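Local coordinates for SufC protein (Thermus thermophilus, PDB 2D2E), which probably binds and hydrolyses ATP as the cytoplasmic ABC-type ATPase of the Suf system for iron-sulfur cluster assembly, at residues A[2-6]-A[163-167]; A[30-36]-A[211-217]. All coordinates share one frame; numbering follows the deposited sequence.

Contact 1: A[2-6]-A[163-167]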
# COMPACT_ATOMS: atom_id res chain seq x y z
N SER A 2 12.83 11.76 -4.26
CA SER A 2 12.01 12.53 -3.30
C SER A 2 10.51 12.29 -3.47
O SER A 2 9.70 12.91 -2.77
CB SER A 2 12.29 14.02 -3.47
OG SER A 2 12.02 14.41 -4.82
N GLN A 3 10.12 11.42 -4.41
CA GLN A 3 8.70 11.16 -4.59
C GLN A 3 8.47 9.90 -5.41
O GLN A 3 9.37 9.42 -6.10
CB GLN A 3 8.03 12.34 -5.31
CG GLN A 3 8.56 12.57 -6.73
CD GLN A 3 8.08 13.88 -7.36
OE1 GLN A 3 8.00 14.00 -8.59
NE2 GLN A 3 7.76 14.86 -6.54
N LEU A 4 7.25 9.37 -5.27
CA LEU A 4 6.80 8.23 -6.03
C LEU A 4 5.87 8.84 -7.09
O LEU A 4 4.89 9.50 -6.72
CB LEU A 4 6.03 7.20 -5.21
CG LEU A 4 5.42 6.03 -5.99
CD1 LEU A 4 6.52 5.22 -6.66
CD2 LEU A 4 4.60 5.16 -5.07
N GLU A 5 6.16 8.66 -8.37
CA GLU A 5 5.33 9.32 -9.37
C GLU A 5 4.86 8.37 -10.45
O GLU A 5 5.62 7.60 -11.00
CB GLU A 5 6.11 10.48 -10.02
CG GLU A 5 5.47 10.98 -11.31
CD GLU A 5 6.12 12.24 -11.89
OE1 GLU A 5 7.36 12.38 -11.81
OE2 GLU A 5 5.38 13.09 -12.44
N ILE A 6 3.58 8.42 -10.76
CA ILE A 6 2.96 7.71 -11.84
C ILE A 6 2.81 8.78 -12.88
O ILE A 6 2.15 9.81 -12.63
CB ILE A 6 1.61 7.08 -11.47
CG1 ILE A 6 1.80 6.06 -10.34
CG2 ILE A 6 0.96 6.41 -12.67
CD1 ILE A 6 1.62 6.62 -8.95
N THR A 163 10.41 2.34 1.66
CA THR A 163 10.40 3.79 1.49
C THR A 163 9.02 4.24 1.08
O THR A 163 8.57 5.31 1.49
CB THR A 163 11.42 4.21 0.43
OG1 THR A 163 12.73 3.81 0.87
CG2 THR A 163 11.41 5.71 0.22
N TYR A 164 8.37 3.45 0.23
CA TYR A 164 7.01 3.77 -0.19
C TYR A 164 6.13 2.53 -0.03
O TYR A 164 6.60 1.41 -0.19
CB TYR A 164 6.95 4.18 -1.67
CG TYR A 164 7.67 5.47 -1.97
CD1 TYR A 164 8.99 5.45 -2.42
CD2 TYR A 164 7.05 6.69 -1.77
CE1 TYR A 164 9.68 6.64 -2.67
CE2 TYR A 164 7.73 7.89 -2.01
CZ TYR A 164 9.04 7.84 -2.47
OH TYR A 164 9.70 9.03 -2.72
N ALA A 165 4.87 2.75 0.31
CA ALA A 165 3.92 1.64 0.43
C ALA A 165 2.60 2.02 -0.19
O ALA A 165 2.08 3.11 0.05
CB ALA A 165 3.70 1.27 1.92
N VAL A 166 2.06 1.10 -0.98
CA VAL A 166 0.77 1.31 -1.65
C VAL A 166 -0.11 0.27 -0.99
O VAL A 166 0.15 -0.94 -1.11
CB VAL A 166 0.88 1.02 -3.17
CG1 VAL A 166 -0.50 1.18 -3.84
CG2 VAL A 166 1.86 1.99 -3.80
N LEU A 167 -1.12 0.73 -0.25
CA LEU A 167 -2.00 -0.16 0.51
C LEU A 167 -3.43 -0.08 0.04
O LEU A 167 -4.10 0.93 0.26
CB LEU A 167 -1.95 0.21 1.98
CG LEU A 167 -0.50 0.22 2.47
CD1 LEU A 167 -0.48 0.68 3.91
CD2 LEU A 167 0.11 -1.17 2.33

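Contact 2: A[30-36]-A[211-217]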
# COMPACT_ATOMS: atom_id res chain seq x y z
N GLU A 30 4.85 12.21 2.80
CA GLU A 30 3.40 12.39 2.79
C GLU A 30 2.63 11.08 2.66
O GLU A 30 3.16 10.06 2.21
CB GLU A 30 2.98 13.34 1.65
CG GLU A 30 3.47 14.77 1.89
CD GLU A 30 3.03 15.79 0.84
OE1 GLU A 30 2.13 15.52 0.02
OE2 GLU A 30 3.59 16.91 0.85
N VAL A 31 1.38 11.13 3.08
CA VAL A 31 0.46 10.00 3.00
C VAL A 31 -0.74 10.50 2.20
O VAL A 31 -1.43 11.45 2.59
CB VAL A 31 -0.02 9.51 4.38
CG1 VAL A 31 -1.06 8.39 4.20
CG2 VAL A 31 1.15 8.98 5.19
N HIS A 32 -0.96 9.88 1.04
CA HIS A 32 -2.07 10.27 0.19
C HIS A 32 -3.11 9.17 0.09
O HIS A 32 -2.82 7.99 0.39
CB HIS A 32 -1.58 10.56 -1.22
CG HIS A 32 -0.75 11.79 -1.33
ND1 HIS A 32 -0.51 12.41 -2.53
CD2 HIS A 32 -0.08 12.50 -0.39
CE1 HIS A 32 0.28 13.45 -2.33
NE2 HIS A 32 0.56 13.53 -1.04
N ALA A 33 -4.31 9.56 -0.34
CA ALA A 33 -5.41 8.63 -0.56
C ALA A 33 -5.77 8.62 -2.06
O ALA A 33 -5.69 9.67 -2.73
CB ALA A 33 -6.65 9.09 0.26
N LEU A 34 -6.16 7.45 -2.58
CA LEU A 34 -6.63 7.31 -3.96
C LEU A 34 -8.01 6.66 -3.83
O LEU A 34 -8.12 5.50 -3.42
CB LEU A 34 -5.73 6.40 -4.81
CG LEU A 34 -6.27 6.15 -6.23
CD1 LEU A 34 -6.52 7.45 -7.01
CD2 LEU A 34 -5.28 5.26 -6.96
N MET A 35 -9.03 7.44 -4.17
CA MET A 35 -10.42 7.00 -4.07
C MET A 35 -11.03 6.88 -5.46
O MET A 35 -10.44 7.29 -6.46
CB MET A 35 -11.22 8.01 -3.25
CG MET A 35 -10.72 8.16 -1.83
SD MET A 35 -11.79 9.25 -0.88
CE MET A 35 -13.27 8.26 -0.77
N GLY A 36 -12.22 6.31 -5.51
CA GLY A 36 -12.89 6.22 -6.79
C GLY A 36 -13.94 5.14 -6.79
O GLY A 36 -14.02 4.33 -5.86
N PRO A 211 -5.09 12.03 5.38
CA PRO A 211 -4.25 12.20 4.19
C PRO A 211 -3.84 13.66 3.93
O PRO A 211 -4.60 14.60 4.23
CB PRO A 211 -5.14 11.67 3.06
CG PRO A 211 -6.53 12.10 3.51
CD PRO A 211 -6.51 11.80 5.02
N ASP A 212 -2.65 13.83 3.38
CA ASP A 212 -2.15 15.15 3.01
C ASP A 212 -2.81 15.57 1.71
O ASP A 212 -2.97 16.77 1.44
CB ASP A 212 -0.64 15.10 2.83
CG ASP A 212 0.07 14.76 4.11
OD1 ASP A 212 -0.05 15.55 5.08
OD2 ASP A 212 0.72 13.71 4.16
N LYS A 213 -3.20 14.59 0.90
CA LYS A 213 -3.83 14.87 -0.40
C LYS A 213 -4.71 13.68 -0.77
O LYS A 213 -4.40 12.53 -0.41
CB LYS A 213 -2.76 15.08 -1.49
CG LYS A 213 -3.32 15.50 -2.86
CD LYS A 213 -2.16 15.94 -3.77
CE LYS A 213 -2.61 16.38 -5.15
NZ LYS A 213 -1.41 16.86 -5.94
N VAL A 214 -5.83 13.97 -1.42
CA VAL A 214 -6.77 12.97 -1.90
C VAL A 214 -6.86 13.07 -3.43
O VAL A 214 -7.05 14.17 -3.97
CB VAL A 214 -8.17 13.22 -1.32
CG1 VAL A 214 -9.18 12.24 -1.97
CG2 VAL A 214 -8.13 13.05 0.19
N HIS A 215 -6.69 11.93 -4.11
CA HIS A 215 -6.81 11.86 -5.58
C HIS A 215 -8.05 11.02 -5.85
O HIS A 215 -8.26 10.02 -5.16
CB HIS A 215 -5.61 11.11 -6.18
CG HIS A 215 -4.28 11.65 -5.76
ND1 HIS A 215 -3.53 12.50 -6.55
CD2 HIS A 215 -3.57 11.46 -4.63
CE1 HIS A 215 -2.41 12.81 -5.92
NE2 HIS A 215 -2.41 12.19 -4.75
N VAL A 216 -8.88 11.41 -6.82
CA VAL A 216 -10.07 10.61 -7.13
C VAL A 216 -9.99 10.14 -8.57
O VAL A 216 -9.81 10.95 -9.50
CB VAL A 216 -11.37 11.40 -6.94
CG1 VAL A 216 -12.56 10.43 -7.10
CG2 VAL A 216 -11.41 12.05 -5.58
N MET A 217 -10.14 8.83 -8.76
CA MET A 217 -10.06 8.24 -10.10
C MET A 217 -11.38 7.78 -10.67
O MET A 217 -12.10 7.00 -10.05
CB MET A 217 -9.05 7.06 -10.09
CG MET A 217 -8.78 6.44 -11.47
SD MET A 217 -7.38 5.26 -11.51
CE MET A 217 -6.23 6.06 -10.54

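Contact 1: A[2-6]-A[163-167]
Y164 reaches across to the start of the chain and lays one face of its ring against L4. The methylene CB of L4 does the touching: it sits 3.8 Å from the centroid of the Y164 ring and 21° off the ring normal, a CH-pi contact. It is displaced toward the CD2–CE2 rim, where L4 CB comes within 3.6 Å of Y164 CD2. Beyond the ring, L4 passes on to V166, but lightly, with L4 CD2 4.4 Å from V166 CG2. The far end of the tyrosine runs in beside the backbone of S2, Q3 and L4. Y164 CZ is 3.6 Å from Q3 C, and although Y164 OH lies 3.0 Å from Q3 N, the angle is too poor for a hydrogen bond. The hydroxyl is held instead by the carboxylate of D65, whose OD1 also bonds the backbone N of S2, so one oxygen ties both sides of the contact.

What sets the ring there is the first torsion of Y164, with CG anti to the carbonyl carbon (chi1 -66°). In L4, by contrast, CG lies anti to N, which carries the branched end past the ring toward V166. The two strands share no backbone bond; their axes stay 9.1 Å apart at closest, inclined at 48°, so this is packing of one sheet on another. The run 164-167, hydrophobic and followed by two acidic residues, fits the Walker B strand of an ABC ATPase. It forms an outer strand of the mixed sheet, where L167 packs on helix 176-189. Strand 3-13 pairs antiparallel with strands 16-27 and 60-64, and L64 of the latter also touches Y164.

Contact 2: A[30-36]-A[211-217]
With CG anti to the carbonyl carbon in both H32 and H215 (chi1 -69° and -53°), the imidazoles, whose CB atoms point to one face of the sheet, turn so that H32 ND1 lies 2.9 Å from H215 NE2. They meet at their edges in a hydrogen bond that either nitrogen could donate. H32 NE2 donates to E30 OE1 at 2.7 Å, in the imidazole plane and to the carboxylate's anti lone pair. With K213 CB over the centre of its face, 3.5 Å from the centroid, the H32 ring is gripped at both nitrogens.

The backbones of strands 31-35 and 213-217 pair in parallel: A33 N and O bond K213 and H215, M35 N and O bond H215 and M217. This is the central sheet of the P-loop ATPase fold, and G36 probably opens the Walker A loop, whose G39, G41 and K42 bind ADP. D212 bonds V31 twice: OD2 takes V31 N at 2.9 Å, and its N gives to V31 O.

L24 and V26 of strand 16-27 pack on the histidine face, where L34 CD2 meets M217 CE at 3.8 Å. On the other, M35 and V214 pack on A231 of helix 228-237.

Overall arrangement
From the N terminus the chain first lays down 2-6, then 30-36, and only much later returns through 163-167 to close contact 1 and through 211-217 to close contact 2. The two loops therefore cross, each starting before the other has closed. Contact 1 joins the antiparallel sheet that starts at the N terminus to an outer strand of the mixed sheet; contact 2 is made inside the mixed sheet, between neighbouring strands. Strand 195-199 separates 164-168 from 31-35 there, and the contacts do not touch, their nearest atoms being about 7 Å apart. Strand 16-27 links them, pairing with 3-13 and covering the histidine side of contact 2.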